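Local coordinates for protein exotoxin 6 (Staphylococcus aureus subsp. aureus Mu50, PDB 4ZYS) that is a staphylococcal superantigen-like exotoxin that is probably secreted and may bind host molecules, possibly through their glycans, at residues His15-Pro20 against Leu133-Arg138; Ser67-Phe72 against Gly88-Thr93. One frame throughout, in Å; residues are numbered along the deposited sequence.

Contact 1: His15-Pro20 against Leu133-Arg138; sequences HYYNKP and LDYRLR
Tyr-17 at the end of helix 10-17 lies across the side of helix 130-145, and most of the contact is built round its ring. The polar part is a short chain of side chains. The Tyr-17 hydroxyl donates to Asp-134 OD2 (OH to OD2 2.7 Å) on the syn lone pair. That oxygen lies at the edge of the ring, near its plane, while the carboxylate is turned nearly perpendicular to the ring, the planes 81° apart. One turn on, Arg-138 grips the other carboxylate oxygen side-on: NE stands 2.7 Å from Asp-134 OD1, and NH2 reaches the same atom at 3.0 Å. The salt bridge lies near the guanidinium plane and would keep the carboxylate charged and fixed in rotation.

The second kind of contact is stacking. Arg-138 CD sits over the centre of the Tyr-17 ring, 3.6 Å from its centroid, a CH-pi contact, and its guanidinium continues over the hydroxyl end with planes 12° apart. The opposite face of the ring is filled by Tyr-16 CD2, so the phenol is sandwiched. With its CG anti to the backbone N (chi1 -177°), Tyr-135 reaches past Tyr-17 in the opposite direction, bringing CD2 to 3.9 Å from Tyr-17 CD1. Its hydroxyl ends 2.5 Å from Lys-19 O, at best a weak and doubtful hydrogen bond.

Beyond the two segments, Leu-175 N also bonds the Tyr-17 hydroxyl, while Gln-173 O and Tyr-148 OH take up Arg-138 NH1. Helix 130-145, in the beta-grasp part of the toxin, rests its Asp-134 and Arg-138 on Ile-169 of strand 166-170; on the OB-fold side, Tyr-16, Lys-19 and Tyr-135 all touch Leu-74 of strand 69-74, so the N-terminal helix is packed where the two domains meet.

Contact 2: Ser67-Phe72 against Gly88-Thr93; sequences SNIDVF and GGVTKT
An antiparallel strand pairing joins Ser-67-Phe-72 to Gly-88-Thr-93, within the hairpin of strands 69-74 and 84-92 in the OB-fold domain. Asp-70 and Thr-91 form its hydrogen-bonded pair, with Asp-70 N to Thr-91 O at 2.9 Å and Thr-91 N to Asp-70 O at 3.1 Å. Ile-69 with Lys-92 and Val-71 with Val-90 are the flanking non-hydrogen-bonded pairs. Thr-93 N to Asn-68 O prolongs the pairing at one end, Phe-72 N to Gly-89 O at the other. There the positive phi of both Gly-88 and Gly-89 takes the backbone out of regular strand geometry, and a water donates to Phe-72 O and Gly-88 O, bridging the two segments.

Ile-69 and Val-90 meet obliquely, Ile-69 CD1 lying 4.0 Å from Val-90 CG1, and both rest on Phe-61. Asp-70 and Thr-91 share the other face. The Thr-93 side chain crosses that of Asp-70 at about a right angle; chi1 of -159° swings OG1 away from its main-chain nitrogen, and it donates to Asp-70 OD1 at 2.7 Å, on the syn side and 19° out of the carboxylate plane. Asn-26 N bonds the same oxygen, while Lys-125 NZ makes a salt bridge to OD2 and also bonds Thr-91 OG1. Where the pairing ends, Asn-68 and Lys-92 run side by side, and two waters link both amide ends of Asn-68 to Lys-92 NZ, which is bonded as well to Lys-60 O.

The chemistry thus sets Ile-69 and Val-90, packed on Phe-61, against the buried Asp-70 carboxylate, which is satisfied by a hydroxyl, a backbone N-H and a lysine that would favour its ionised state.

Overall arrangement
The centres of the two contacts lie about 18 Å apart, and contact 2 is nested in the chain between the segments that contact 1 brings together. They touch through Phe-72, whose ring end meets helix 130-145: Phe-72 CZ is 3.8 Å from Tyr-135 CB, and Phe-72 CE2 is 3.9 Å from Arg-136 NE. Strand 69-74 thus pairs with strand 84-92 through residues 69-72 and, through Phe-72 and Leu-74, lies against the same helix that carries Leu-133-Arg-138. Contact 1 probably joins the OB-fold and beta-grasp parts of the toxin, whereas contact 2 lies in the OB-fold sheet, with Phe-72 joining its hairpin to helix 130-145.

Contact 1: His15-Pro20 against Leu133-Arg138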
loop_
_atom_site.group_PDB
_atom_site.type_symbol
_atom_site.label_atom_id
_atom_site.label_comp_id
_atom_site.label_asym_id
_atom_site.label_seq_id
_atom_site.Cartn_x
_atom_site.Cartn_y
_atom_site.Cartn_z
ATOM N N HIS A 15 -7.605 -4.724 -12.744
ATOM C CA HIS A 15 -6.465 -4.295 -13.547
ATOM C C HIS A 15 -5.439 -3.533 -12.676
ATOM O O HIS A 15 -4.251 -3.882 -12.657
ATOM C CB HIS A 15 -6.935 -3.436 -14.742
ATOM C CG HIS A 15 -5.796 -2.914 -15.556
ATOM N ND1 HIS A 15 -5.122 -3.729 -16.472
ATOM C CD2 HIS A 15 -5.178 -1.709 -15.500
ATOM C CE1 HIS A 15 -4.159 -2.970 -16.980
ATOM N NE2 HIS A 15 -4.149 -1.748 -16.425
ATOM N N TYR A 16 -5.919 -2.540 -11.911
ATOM C CA TYR A 16 -5.075 -1.726 -11.040
ATOM C C TYR A 16 -4.363 -2.591 -9.999
ATOM O O TYR A 16 -3.133 -2.506 -9.873
ATOM C CB TYR A 16 -5.917 -0.619 -10.359
ATOM C CG TYR A 16 -5.105 0.293 -9.475
ATOM C CD1 TYR A 16 -4.357 1.332 -10.014
ATOM C CD2 TYR A 16 -5.053 0.096 -8.099
ATOM C CE1 TYR A 16 -3.588 2.160 -9.209
ATOM C CE2 TYR A 16 -4.292 0.923 -7.280
ATOM C CZ TYR A 16 -3.553 1.947 -7.841
ATOM O OH TYR A 16 -2.797 2.763 -7.046
ATOM N N TYR A 17 -5.122 -3.458 -9.281
ATOM C CA TYR A 17 -4.561 -4.277 -8.215
ATOM C C TYR A 17 -3.798 -5.519 -8.726
ATOM O O TYR A 17 -3.142 -6.165 -7.916
ATOM C CB TYR A 17 -5.628 -4.621 -7.178
ATOM C CG TYR A 17 -5.875 -3.404 -6.306
ATOM C CD1 TYR A 17 -4.902 -2.954 -5.415
ATOM C CD2 TYR A 17 -6.996 -2.595 -6.503
ATOM C CE1 TYR A 17 -5.080 -1.793 -4.677
ATOM C CE2 TYR A 17 -7.190 -1.437 -5.757
ATOM C CZ TYR A 17 -6.237 -1.049 -4.831
ATOM O OH TYR A 17 -6.406 0.103 -4.093
ATOM N N ASN A 18 -3.739 -5.757 -10.052
ATOM C CA ASN A 18 -2.912 -6.822 -10.638
ATOM C C ASN A 18 -1.604 -6.240 -11.241
ATOM O O ASN A 18 -0.791 -7.000 -11.761
ATOM C CB ASN A 18 -3.683 -7.620 -11.710
ATOM C CG ASN A 18 -4.599 -8.687 -11.131
ATOM O OD1 ASN A 18 -4.418 -9.166 -10.007
ATOM N ND2 ASN A 18 -5.612 -9.081 -11.881
ATOM N N LYS A 19 -1.412 -4.893 -11.183
ATOM C CA LYS A 19 -0.228 -4.209 -11.743
ATOM C C LYS A 19 1.060 -4.682 -11.060
ATOM O O LYS A 19 1.066 -4.811 -9.837
ATOM C CB LYS A 19 -0.348 -2.681 -11.603
ATOM C CG LYS A 19 -1.309 -2.029 -12.571
ATOM C CD LYS A 19 -1.510 -0.569 -12.204
ATOM C CE LYS A 19 -2.107 0.279 -13.305
ATOM N NZ LYS A 19 -1.060 0.962 -14.104
ATOM N N PRO A 20 2.148 -4.972 -11.807
ATOM C CA PRO A 20 3.394 -5.412 -11.145
ATOM C C PRO A 20 3.925 -4.348 -10.180
ATOM O O PRO A 20 3.831 -3.152 -10.438
ATOM C CB PRO A 20 4.364 -5.639 -12.310
ATOM C CG PRO A 20 3.511 -5.720 -13.534
ATOM C CD PRO A 20 2.337 -4.831 -13.265
ATOM N N LEU A 133 -0.005 -2.363 2.384
ATOM C CA LEU A 133 -0.980 -3.244 3.019
ATOM C C LEU A 133 -2.211 -3.368 2.140
ATOM O O LEU A 133 -2.728 -4.460 1.982
ATOM C CB LEU A 133 -1.363 -2.736 4.423
ATOM C CG LEU A 133 -0.293 -2.902 5.486
ATOM C CD1 LEU A 133 -0.448 -1.883 6.575
ATOM C CD2 LEU A 133 -0.275 -4.319 6.034
ATOM N N ASP A 134 -2.655 -2.259 1.546
ATOM C CA ASP A 134 -3.833 -2.222 0.671
ATOM C C ASP A 134 -3.624 -3.128 -0.546
ATOM O O ASP A 134 -4.434 -4.024 -0.766
ATOM C CB ASP A 134 -4.140 -0.778 0.241
ATOM C CG ASP A 134 -5.232 -0.633 -0.793
ATOM O OD1 ASP A 134 -6.403 -0.938 -0.468
ATOM O OD2 ASP A 134 -4.935 -0.140 -1.891
ATOM N N TYR A 135 -2.498 -2.967 -1.249
ATOM C CA TYR A 135 -2.202 -3.763 -2.421
ATOM C C TYR A 135 -2.081 -5.247 -2.099
ATOM O O TYR A 135 -2.677 -6.063 -2.802
ATOM C CB TYR A 135 -0.916 -3.274 -3.113
ATOM C CG TYR A 135 -0.623 -4.037 -4.388
ATOM C CD1 TYR A 135 0.080 -5.233 -4.361
ATOM C CD2 TYR A 135 -1.026 -3.547 -5.622
ATOM C CE1 TYR A 135 0.340 -5.948 -5.527
ATOM C CE2 TYR A 135 -0.778 -4.256 -6.799
ATOM C CZ TYR A 135 -0.086 -5.454 -6.745
ATOM O OH TYR A 135 0.180 -6.175 -7.879
ATOM N N ARG A 136 -1.249 -5.596 -1.103
ATOM C CA ARG A 136 -0.962 -6.992 -0.758
ATOM C C ARG A 136 -2.200 -7.723 -0.214
ATOM O O ARG A 136 -2.366 -8.918 -0.480
ATOM C CB ARG A 136 0.204 -7.089 0.238
ATOM C CG ARG A 136 1.550 -6.611 -0.321
ATOM C CD ARG A 136 2.051 -7.531 -1.442
ATOM N NE ARG A 136 3.408 -7.194 -1.862
ATOM C CZ ARG A 136 3.933 -7.540 -3.028
ATOM N NH1 ARG A 136 3.204 -8.190 -3.928
ATOM N NH2 ARG A 136 5.176 -7.215 -3.316
ATOM N N LEU A 137 -3.077 -7.025 0.510
ATOM C CA LEU A 137 -4.269 -7.693 1.027
ATOM C C LEU A 137 -5.299 -7.909 -0.113
ATOM O O LEU A 137 -5.910 -8.972 -0.201
ATOM C CB LEU A 137 -4.868 -6.924 2.211
ATOM C CG LEU A 137 -4.004 -6.941 3.506
ATOM C CD1 LEU A 137 -4.418 -5.832 4.454
ATOM C CD2 LEU A 137 -4.011 -8.293 4.179
ATOM N N ARG A 138 -5.423 -6.934 -1.011
ATOM C CA ARG A 138 -6.313 -7.039 -2.165
ATOM C C ARG A 138 -5.785 -8.119 -3.121
ATOM O O ARG A 138 -6.594 -8.860 -3.640
ATOM C CB ARG A 138 -6.480 -5.668 -2.866
ATOM C CG ARG A 138 -7.274 -4.651 -2.010
ATOM C CD ARG A 138 -7.894 -3.575 -2.860
ATOM N NE ARG A 138 -8.076 -2.325 -2.113
ATOM C CZ ARG A 138 -8.992 -1.400 -2.391
ATOM N NH1 ARG A 138 -9.857 -1.587 -3.378
ATOM N NH2 ARG A 138 -9.048 -0.280 -1.686
#

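Contact 2: Ser67-Phe72 against Gly88-Thr93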
loop_
_atom_site.group_PDB
_atom_site.type_symbol
_atom_site.label_atom_id
_atom_site.label_comp_id
_atom_site.label_asym_id
_atom_site.label_seq_id
_atom_site.Cartn_x
_atom_site.Cartn_y
_atom_site.Cartn_z
ATOM N N SER A 67 18.542 8.878 2.229
ATOM C CA SER A 67 19.164 7.575 1.952
ATOM C C SER A 67 18.804 6.473 2.959
ATOM O O SER A 67 19.547 5.492 3.086
ATOM C CB SER A 67 20.680 7.727 1.881
ATOM O OG SER A 67 21.043 8.217 0.603
ATOM N N ASN A 68 17.652 6.599 3.626
ATOM C CA ASN A 68 17.189 5.635 4.637
ATOM C C ASN A 68 15.712 5.306 4.367
ATOM O O ASN A 68 14.881 5.325 5.275
ATOM C CB ASN A 68 17.374 6.274 6.037
ATOM C CG ASN A 68 16.559 7.563 6.233
ATOM O OD1 ASN A 68 16.250 8.321 5.281
ATOM N ND2 ASN A 68 16.117 7.794 7.460
ATOM N N ILE A 69 15.365 5.073 3.110
ATOM C CA ILE A 69 13.965 4.887 2.779
ATOM C C ILE A 69 13.708 3.542 2.155
ATOM O O ILE A 69 14.617 2.904 1.612
ATOM C CB ILE A 69 13.439 6.045 1.844
ATOM C CG1 ILE A 69 14.265 6.194 0.546
ATOM C CG2 ILE A 69 13.343 7.367 2.582
ATOM C CD1 ILE A 69 13.492 6.713 -0.686
ATOM N N ASP A 70 12.444 3.111 2.244
ATOM C CA ASP A 70 11.924 1.934 1.556
ATOM C C ASP A 70 10.893 2.432 0.592
ATOM O O ASP A 70 10.214 3.418 0.878
ATOM C CB ASP A 70 11.326 0.893 2.520
ATOM C CG ASP A 70 12.317 0.302 3.502
ATOM O OD1 ASP A 70 13.544 0.514 3.314
ATOM O OD2 ASP A 70 11.871 -0.338 4.477
ATOM N N VAL A 71 10.774 1.785 -0.571
ATOM C CA VAL A 71 9.796 2.225 -1.554
ATOM C C VAL A 71 8.958 1.042 -1.987
ATOM O O VAL A 71 9.445 -0.085 -2.056
ATOM C CB VAL A 71 10.412 2.997 -2.772
ATOM C CG1 VAL A 71 11.191 4.227 -2.307
ATOM C CG2 VAL A 71 11.296 2.095 -3.641
ATOM N N PHE A 72 7.659 1.319 -2.204
ATOM C CA PHE A 72 6.639 0.424 -2.733
ATOM C C PHE A 72 6.051 1.175 -3.914
ATOM O O PHE A 72 5.280 2.115 -3.710
ATOM C CB PHE A 72 5.598 0.070 -1.657
ATOM C CG PHE A 72 4.652 -1.023 -2.092
ATOM C CD1 PHE A 72 3.482 -0.718 -2.785
ATOM C CD2 PHE A 72 4.939 -2.362 -1.823
ATOM C CE1 PHE A 72 2.619 -1.730 -3.223
ATOM C CE2 PHE A 72 4.056 -3.378 -2.228
ATOM C CZ PHE A 72 2.889 -3.052 -2.912
ATOM N N GLY A 88 2.724 7.847 -3.053
ATOM C CA GLY A 88 2.991 7.365 -1.699
ATOM C C GLY A 88 3.924 6.173 -1.651
ATOM O O GLY A 88 4.836 6.053 -2.478
ATOM N N GLY A 89 3.689 5.298 -0.683
ATOM C CA GLY A 89 4.473 4.085 -0.467
ATOM C C GLY A 89 5.935 4.297 -0.129
ATOM O O GLY A 89 6.756 3.393 -0.353
ATOM N N VAL A 90 6.273 5.506 0.387
ATOM C CA VAL A 90 7.637 5.867 0.798
ATOM C C VAL A 90 7.633 5.918 2.297
ATOM O O VAL A 90 6.874 6.677 2.908
ATOM C CB VAL A 90 8.222 7.159 0.157
ATOM C CG1 VAL A 90 9.712 7.302 0.496
ATOM C CG2 VAL A 90 8.027 7.140 -1.369
ATOM N N THR A 91 8.430 5.041 2.887
ATOM C CA THR A 91 8.536 4.858 4.338
ATOM C C THR A 91 10.020 4.904 4.780
ATOM O O THR A 91 10.918 4.906 3.938
ATOM C CB THR A 91 7.878 3.496 4.728
ATOM O OG1 THR A 91 8.466 2.443 3.967
ATOM C CG2 THR A 91 6.362 3.466 4.534
ATOM N N LYS A 92 10.253 4.956 6.108
ATOM C CA LYS A 92 11.581 4.919 6.709
ATOM C C LYS A 92 12.011 3.460 6.758
ATOM O O LYS A 92 11.205 2.589 7.079
ATOM C CB LYS A 92 11.595 5.542 8.128
ATOM C CG LYS A 92 11.097 6.999 8.221
ATOM C CD LYS A 92 12.086 8.055 7.657
ATOM C CE LYS A 92 11.451 9.420 7.507
ATOM N NZ LYS A 92 12.459 10.513 7.468
ATOM N N THR A 93 13.272 3.191 6.428
ATOM C CA THR A 93 13.804 1.850 6.449
ATOM C C THR A 93 13.936 1.356 7.908
ATOM O O THR A 93 13.992 2.177 8.832
ATOM C CB THR A 93 15.141 1.803 5.703
ATOM O OG1 THR A 93 15.366 0.450 5.326
ATOM C CG2 THR A 93 16.323 2.316 6.544
HETATM O O HOH W 1 14.354 10.201 5.419
HETATM O O HOH W 2 15.151 10.010 9.072
HETATM O O HOH W 3 5.421 4.632 -4.737
#